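Local coordinates for protein N-alpha-acetyltransferase 35, NatC auxiliary subunit (Saccharomyces cerevisiae, PDB 6YGA) that serves as the auxiliary subunit of the NatC complex, which acetylates protein N-termini, including the N-terminal methionine of the L-A virus Gag protein, at residues 406-410 and 456-460; 467-471 and 588-592. All coordinates share one frame; numbering follows the deposited sequence. Where two conformers were deposited one is given.

Contact 1: 406-410 and 456-460; sequences TCRYR and DLDIY. With EDO (1,2-ethanediol), chain X; EDO (1,2-ethanediol), chain C.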
loop_
_atom_site.group_PDB
_atom_site.type_symbol
_atom_site.label_atom_id
_atom_site.label_comp_id
_atom_site.label_asym_id
_atom_site.label_seq_id
_atom_site.Cartn_x
_atom_site.Cartn_y
_atom_site.Cartn_z
ATOM N N THR B 406 -5.382 1.331 2.426
ATOM C CA THR B 406 -6.628 0.969 1.756
ATOM C C THR B 406 -6.458 -0.176 0.761
ATOM O O THR B 406 -7.438 -0.866 0.460
ATOM C CB THR B 406 -7.226 2.197 1.059
ATOM O OG1 THR B 406 -8.553 1.892 0.612
ATOM C CG2 THR B 406 -6.377 2.612 -0.133
ATOM N N CYS B 407 -5.246 -0.404 0.255
ATOM C CA CYS B 407 -4.988 -1.539 -0.623
ATOM C C CYS B 407 -4.625 -2.796 0.162
ATOM O O CYS B 407 -5.166 -3.873 -0.105
ATOM C CB CYS B 407 -3.874 -1.198 -1.613
ATOM S SG CYS B 407 -4.327 0.054 -2.826
ATOM N N ARG B 408 -3.710 -2.675 1.129
ATOM C CA ARG B 408 -3.329 -3.832 1.933
ATOM C C ARG B 408 -4.497 -4.343 2.764
ATOM O O ARG B 408 -4.541 -5.531 3.104
ATOM C CB ARG B 408 -2.154 -3.480 2.846
ATOM C CG ARG B 408 -0.855 -3.199 2.115
ATOM C CD ARG B 408 -0.242 -4.472 1.565
ATOM N NE ARG B 408 1.057 -4.230 0.947
ATOM C CZ ARG B 408 1.922 -5.188 0.634
ATOM N NH1 ARG B 408 1.626 -6.457 0.887
ATOM N NH2 ARG B 408 3.084 -4.881 0.074
ATOM N N TYR B 409 -5.441 -3.465 3.108
ATOM C CA TYR B 409 -6.612 -3.890 3.865
ATOM C C TYR B 409 -7.357 -5.000 3.134
ATOM O O TYR B 409 -7.685 -6.035 3.722
ATOM C CB TYR B 409 -7.522 -2.686 4.124
ATOM C CG TYR B 409 -8.834 -3.006 4.805
ATOM C CD1 TYR B 409 -8.870 -3.474 6.116
ATOM C CD2 TYR B 409 -10.039 -2.819 4.142
ATOM C CE1 TYR B 409 -10.076 -3.756 6.740
ATOM C CE2 TYR B 409 -11.245 -3.095 4.754
ATOM C CZ TYR B 409 -11.259 -3.562 6.050
ATOM O OH TYR B 409 -12.469 -3.834 6.651
ATOM N N ARG B 410 -7.611 -4.809 1.838
ATOM C CA ARG B 410 -8.293 -5.848 1.075
ATOM C C ARG B 410 -7.402 -7.069 0.891
ATOM O O ARG B 410 -7.888 -8.207 0.913
ATOM C CB ARG B 410 -8.748 -5.307 -0.279
ATOM C CG ARG B 410 -9.464 -6.340 -1.130
ATOM C CD ARG B 410 -10.027 -5.738 -2.403
ATOM N NE ARG B 410 -10.916 -6.674 -3.083
ATOM C CZ ARG B 410 -10.521 -7.535 -4.015
ATOM N NH1 ARG B 410 -9.245 -7.582 -4.381
ATOM N NH2 ARG B 410 -11.403 -8.349 -4.576
ATOM N N ASP B 456 -14.406 -0.198 -4.097
ATOM C CA ASP B 456 -13.772 1.026 -3.617
ATOM C C ASP B 456 -12.411 1.230 -4.266
ATOM O O ASP B 456 -11.994 2.372 -4.490
ATOM C CB ASP B 456 -13.645 0.986 -2.092
ATOM C CG ASP B 456 -13.032 2.252 -1.518
ATOM O OD1 ASP B 456 -13.630 3.339 -1.678
ATOM O OD2 ASP B 456 -11.960 2.158 -0.886
ATOM N N LEU B 457 -11.720 0.143 -4.590
ATOM C CA LEU B 457 -10.412 0.196 -5.223
ATOM C C LEU B 457 -10.487 0.144 -6.744
ATOM O O LEU B 457 -9.440 0.172 -7.399
ATOM C CB LEU B 457 -9.538 -0.952 -4.705
ATOM C CG LEU B 457 -9.349 -1.014 -3.185
ATOM C CD1 LEU B 457 -8.678 -2.310 -2.779
ATOM C CD2 LEU B 457 -8.547 0.180 -2.675
ATOM N N ASP B 458 -11.696 0.076 -7.313
ATOM C CA ASP B 458 -11.889 0.024 -8.763
ATOM C C ASP B 458 -11.216 -1.206 -9.367
ATOM O O ASP B 458 -10.687 -1.164 -10.479
ATOM C CB ASP B 458 -11.394 1.307 -9.440
ATOM C CG ASP B 458 -12.311 2.487 -9.187
ATOM O OD1 ASP B 458 -13.520 2.366 -9.473
ATOM O OD2 ASP B 458 -11.835 3.529 -8.691
ATOM N N ILE B 459 -11.231 -2.308 -8.617
ATOM C CA ILE B 459 -10.700 -3.567 -9.125
ATOM C C ILE B 459 -11.589 -4.110 -10.236
ATOM O O ILE B 459 -11.097 -4.639 -11.239
ATOM C CB ILE B 459 -10.552 -4.574 -7.971
ATOM C CG1 ILE B 459 -9.500 -4.091 -6.970
ATOM C CG2 ILE B 459 -10.196 -5.951 -8.501
ATOM C CD1 ILE B 459 -8.123 -3.913 -7.574
ATOM N N TYR B 460 -12.903 -3.970 -10.092
ATOM C CA TYR B 460 -13.849 -4.588 -11.009
ATOM C C TYR B 460 -14.189 -3.649 -12.159
ATOM O O TYR B 460 -14.445 -2.459 -11.956
ATOM C CB TYR B 460 -15.131 -4.978 -10.273
ATOM C CG TYR B 460 -14.903 -5.698 -8.963
ATOM C CD1 TYR B 460 -13.991 -6.745 -8.868
ATOM C CD2 TYR B 460 -15.595 -5.322 -7.817
ATOM C CE1 TYR B 460 -13.780 -7.401 -7.668
ATOM C CE2 TYR B 460 -15.392 -5.969 -6.616
ATOM C CZ TYR B 460 -14.484 -7.006 -6.545
ATOM O OH TYR B 460 -14.288 -7.646 -5.344
HETATM C C1 EDO X . -0.998 -8.490 3.016
HETATM O O1 EDO X . -0.436 -8.444 1.699
HETATM C C2 EDO X . -1.788 -7.213 3.276
HETATM O O2 EDO X . -2.336 -7.226 4.600
HETATM C C1 EDO C . -10.177 -11.337 -6.971
HETATM O O1 EDO C . -11.235 -10.400 -7.199
HETATM C C2 EDO C . -9.053 -10.676 -6.180
HETATM O O2 EDO C . -8.461 -9.627 -6.955
HETATM O O HOH W 1 -9.731 3.607 -1.410
#

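Contact 2: 467-471 and 588-592; sequences SMFWY and RFKPF. With EDO (1,2-ethanediol), chain C.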
loop_
_atom_site.group_PDB
_atom_site.type_symbol
_atom_site.label_atom_id
_atom_site.label_comp_id
_atom_site.label_asym_id
_atom_site.label_seq_id
_atom_site.Cartn_x
_atom_site.Cartn_y
_atom_site.Cartn_z
ATOM N N SER B 467 -21.612 -9.720 -11.676
ATOM C CA SER B 467 -21.093 -10.933 -11.052
ATOM C C SER B 467 -20.799 -10.710 -9.575
ATOM O O SER B 467 -21.194 -11.515 -8.723
ATOM C CB SER B 467 -19.839 -11.409 -11.784
ATOM O OG SER B 467 -20.165 -11.942 -13.052
HETATM N N MSE B 468 -20.119 -9.614 -9.249
HETATM C CA MSE B 468 -19.728 -9.333 -7.871
HETATM C C MSE B 468 -20.916 -8.925 -6.999
HETATM O O MSE B 468 -21.076 -9.419 -5.883
HETATM C CB MSE B 468 -18.662 -8.242 -7.834
HETATM C CG MSE B 468 -17.362 -8.626 -8.526
HETATM SE SE MSE B 468 -16.662 -10.345 -7.911
HETATM C CE MSE B 468 -16.572 -9.982 -5.998
ATOM N N PHE B 469 -21.754 -8.022 -7.510
ATOM C CA PHE B 469 -22.897 -7.571 -6.724
ATOM C C PHE B 469 -23.879 -8.707 -6.472
ATOM O O PHE B 469 -24.447 -8.807 -5.380
ATOM C CB PHE B 469 -23.582 -6.392 -7.412
ATOM C CG PHE B 469 -22.951 -5.066 -7.104
ATOM C CD1 PHE B 469 -22.616 -4.726 -5.801
ATOM C CD2 PHE B 469 -22.670 -4.168 -8.118
ATOM C CE1 PHE B 469 -22.030 -3.505 -5.516
ATOM C CE2 PHE B 469 -22.090 -2.947 -7.841
ATOM C CZ PHE B 469 -21.765 -2.616 -6.540
ATOM N N TRP B 470 -24.086 -9.583 -7.456
ATOM C CA TRP B 470 -24.993 -10.699 -7.219
ATOM C C TRP B 470 -24.361 -11.733 -6.299
ATOM O O TRP B 470 -25.058 -12.361 -5.493
ATOM C CB TRP B 470 -25.418 -11.350 -8.531
ATOM C CG TRP B 470 -26.350 -12.494 -8.292
ATOM C CD1 TRP B 470 -27.693 -12.422 -8.065
ATOM C CD2 TRP B 470 -26.005 -13.883 -8.221
ATOM N NE1 TRP B 470 -28.206 -13.680 -7.864
ATOM C CE2 TRP B 470 -27.190 -14.595 -7.958
ATOM C CE3 TRP B 470 -24.808 -14.592 -8.360
ATOM C CZ2 TRP B 470 -27.217 -15.981 -7.834
ATOM C CZ3 TRP B 470 -24.836 -15.968 -8.235
ATOM C CH2 TRP B 470 -26.032 -16.648 -7.976
ATOM N N TYR B 471 -23.044 -11.927 -6.405
ATOM C CA TYR B 471 -22.374 -12.850 -5.498
ATOM C C TYR B 471 -22.451 -12.354 -4.061
ATOM O O TYR B 471 -22.638 -13.149 -3.135
ATOM C CB TYR B 471 -20.920 -13.056 -5.929
ATOM C CG TYR B 471 -20.142 -13.978 -5.020
ATOM C CD1 TYR B 471 -20.500 -15.311 -4.879
ATOM C CD2 TYR B 471 -19.048 -13.514 -4.304
ATOM C CE1 TYR B 471 -19.794 -16.155 -4.049
ATOM C CE2 TYR B 471 -18.332 -14.350 -3.474
ATOM C CZ TYR B 471 -18.710 -15.669 -3.348
ATOM O OH TYR B 471 -17.997 -16.504 -2.521
ATOM N N ARG B 588 -11.607 -14.442 -11.564
ATOM C CA ARG B 588 -12.111 -13.389 -10.688
ATOM C C ARG B 588 -12.557 -13.958 -9.348
ATOM O O ARG B 588 -12.349 -13.336 -8.299
ATOM C CB ARG B 588 -13.258 -12.640 -11.376
ATOM C CG ARG B 588 -14.094 -11.760 -10.452
ATOM C CD ARG B 588 -13.270 -10.640 -9.848
ATOM N NE ARG B 588 -12.799 -9.703 -10.863
ATOM C CZ ARG B 588 -11.696 -8.972 -10.744
ATOM N NH1 ARG B 588 -10.946 -9.079 -9.655
ATOM N NH2 ARG B 588 -11.341 -8.142 -11.715
ATOM N N PHE B 589 -13.150 -15.152 -9.360
ATOM C CA PHE B 589 -13.688 -15.781 -8.164
ATOM C C PHE B 589 -12.750 -16.829 -7.574
ATOM O O PHE B 589 -13.158 -17.584 -6.683
ATOM C CB PHE B 589 -15.053 -16.395 -8.476
ATOM C CG PHE B 589 -16.119 -15.373 -8.758
ATOM C CD1 PHE B 589 -16.317 -14.887 -10.041
ATOM C CD2 PHE B 589 -16.910 -14.884 -7.731
ATOM C CE1 PHE B 589 -17.294 -13.942 -10.296
ATOM C CE2 PHE B 589 -17.888 -13.940 -7.976
ATOM C CZ PHE B 589 -18.082 -13.467 -9.261
ATOM N N LYS B 590 -11.508 -16.886 -8.049
ATOM C CA LYS B 590 -10.509 -17.775 -7.459
ATOM C C LYS B 590 -10.377 -17.647 -5.941
ATOM O O LYS B 590 -10.228 -18.690 -5.283
ATOM C CB LYS B 590 -9.157 -17.533 -8.148
ATOM C CG LYS B 590 -8.021 -18.449 -7.708
ATOM C CD LYS B 590 -6.770 -18.155 -8.529
ATOM C CE LYS B 590 -5.643 -19.124 -8.227
ATOM N NZ LYS B 590 -5.105 -18.965 -6.846
ATOM N N PRO B 591 -10.421 -16.456 -5.324
ATOM C CA PRO B 591 -10.288 -16.408 -3.854
ATOM C C PRO B 591 -11.357 -17.182 -3.099
ATOM O O PRO B 591 -11.115 -17.587 -1.955
ATOM C CB PRO B 591 -10.376 -14.908 -3.543
ATOM C CG PRO B 591 -9.906 -14.246 -4.766
ATOM C CD PRO B 591 -10.398 -15.097 -5.901
ATOM N N PHE B 592 -12.532 -17.392 -3.684
ATOM C CA PHE B 592 -13.616 -18.085 -3.003
ATOM C C PHE B 592 -13.732 -19.540 -3.434
ATOM O O PHE B 592 -14.689 -20.218 -3.050
ATOM C CB PHE B 592 -14.940 -17.358 -3.249
ATOM C CG PHE B 592 -14.818 -15.854 -3.265
ATOM C CD1 PHE B 592 -14.819 -15.127 -2.084
ATOM C CD2 PHE B 592 -14.711 -15.165 -4.466
ATOM C CE1 PHE B 592 -14.711 -13.744 -2.100
ATOM C CE2 PHE B 592 -14.602 -13.783 -4.489
ATOM C CZ PHE B 592 -14.603 -13.072 -3.305
HETATM C C1 EDO C . -10.177 -11.337 -6.971
HETATM O O1 EDO C . -11.235 -10.400 -7.199
HETATM C C2 EDO C . -9.053 -10.676 -6.180
HETATM O O2 EDO C . -8.461 -9.627 -6.955
#

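Contact 1: 406-410 and 456-460
Leu457 reaches from the end of helix 433-456 against the first turn of helix 406-429 and fills the tight part of this contact. Its two methyls divide the work: CD2 lies 3.5 Å from the backbone O of Thr406 and 4.2 Å from Cys407 SG, while CD1 packs against the aliphatic part of Arg410, 3.7 Å from CD. Arg410 is extended from CG to NE, its CG turned opposite the main-chain N (chi1 180°), and runs past this leucine to Tyr460. There NH2 gives a weak, bent hydrogen bond to Tyr460 OH (3.1 Å, 133° at the hydrogen), with guanidinium and ring planes nearly perpendicular. Further partners lie in helix 433-456: NE is held by the carbonyl of Phe450, and Tyr460 OH by that of Ser451. The looser side, at the partly exposed Thr406 and Asp456, is bridged by a water, which donates to Asp456 OD2 at 2.7 Å and also bonds Thr406 OG1. Lys453 NZ forms a salt bridge with Asp456 OD2 and a hydrogen bond with Thr406 OG1. The carbonyls of Leu457 and Asp458 accept bonds from Arg140 and Arg137 of the N-alpha-acetyltransferase 30 chain, the catalytic subunit. Asp458, with positive phi (61°) and two bonds back into the last turn, ends helix 433-456 in a Schellman motif.

Contact 2: 467-471 and 588-592
The backbones stay well apart, with the CA atoms of Met468 and Phe589 nearest at 8.8 Å, as an early turn of helix 465-506 faces the chain leaving helix 581-588 through a short 3-10 segment. Side chains bridge the gap as an aromatic cluster of Tyr471, Phe589 and Phe592, flanked by a Met-aromatic contact. Phe589 inserts its far end between Ser467, Met468 and Tyr471: CZ meets Ser467 CB, and CE2 meets Tyr471 CG at 3.7 Å. It presents an edge to one face of the tyrosine, a T-shaped pair with planes at 85° and centroids 5.4 Å apart. Tyr471 in turn sends an edge to the face of Phe592, a second edge-to-face pair, well short of perpendicular, with planes at 54° and CE2 over the centre of the phenylalanine ring. Tyr471 thus uses face and edge at once, a role it reaches because its CG stands anti to the backbone N (chi1 179°), carrying the ring across to the other segment. Met468 is a selenomethionine with two conformers, in one of which the chain curls through bends at chi2 and chi3; there SE sits 4.2 Å from the Phe589 centroid, obliquely to the ring, and touches the aliphatic part of Arg588. The cluster extends beyond the two segments, since Phe606 of helix 603-613 meets Phe589, and Met447 and Ser451 of helix 433-456 adjoin Tyr471 and Phe592 respectively. At the polar margin, Arg588 NE forms a salt bridge with Glu464, and Arg588 NH2 donates to the carbonyl of Arg137 of the N-alpha-acetyltransferase 30 chain. Arg588 NH1 donates to O1 of a 1,2-ethanediol at 2.8 Å, the oxygen lying in the guanidinium plane.

How the contacts relate
The contacts follow one another in series, both segments of contact 1 preceding those of contact 2, with centres about 14 Å apart in the TPR-repeat region. Contact 1 sets helix 406-429 against the end of helix 433-456 and the loop after it, which leads into helix 465-506; contact 2 sets that helix against the end of helix 581-588 and the 3-10 segment that follows. They touch directly: Ile459 CG2 lies 3.4 Å from Arg588 NH1, and Tyr460 CD1 3.7 Å from Arg588 CZ. Arg588 firmly and Arg410 weakly bind the same 1,2-ethanediol, probably from the crystallisation liquor, which also bonds Met138 O of the N-alpha-acetyltransferase 30 chain. Both contacts thus border the catalytic subunit.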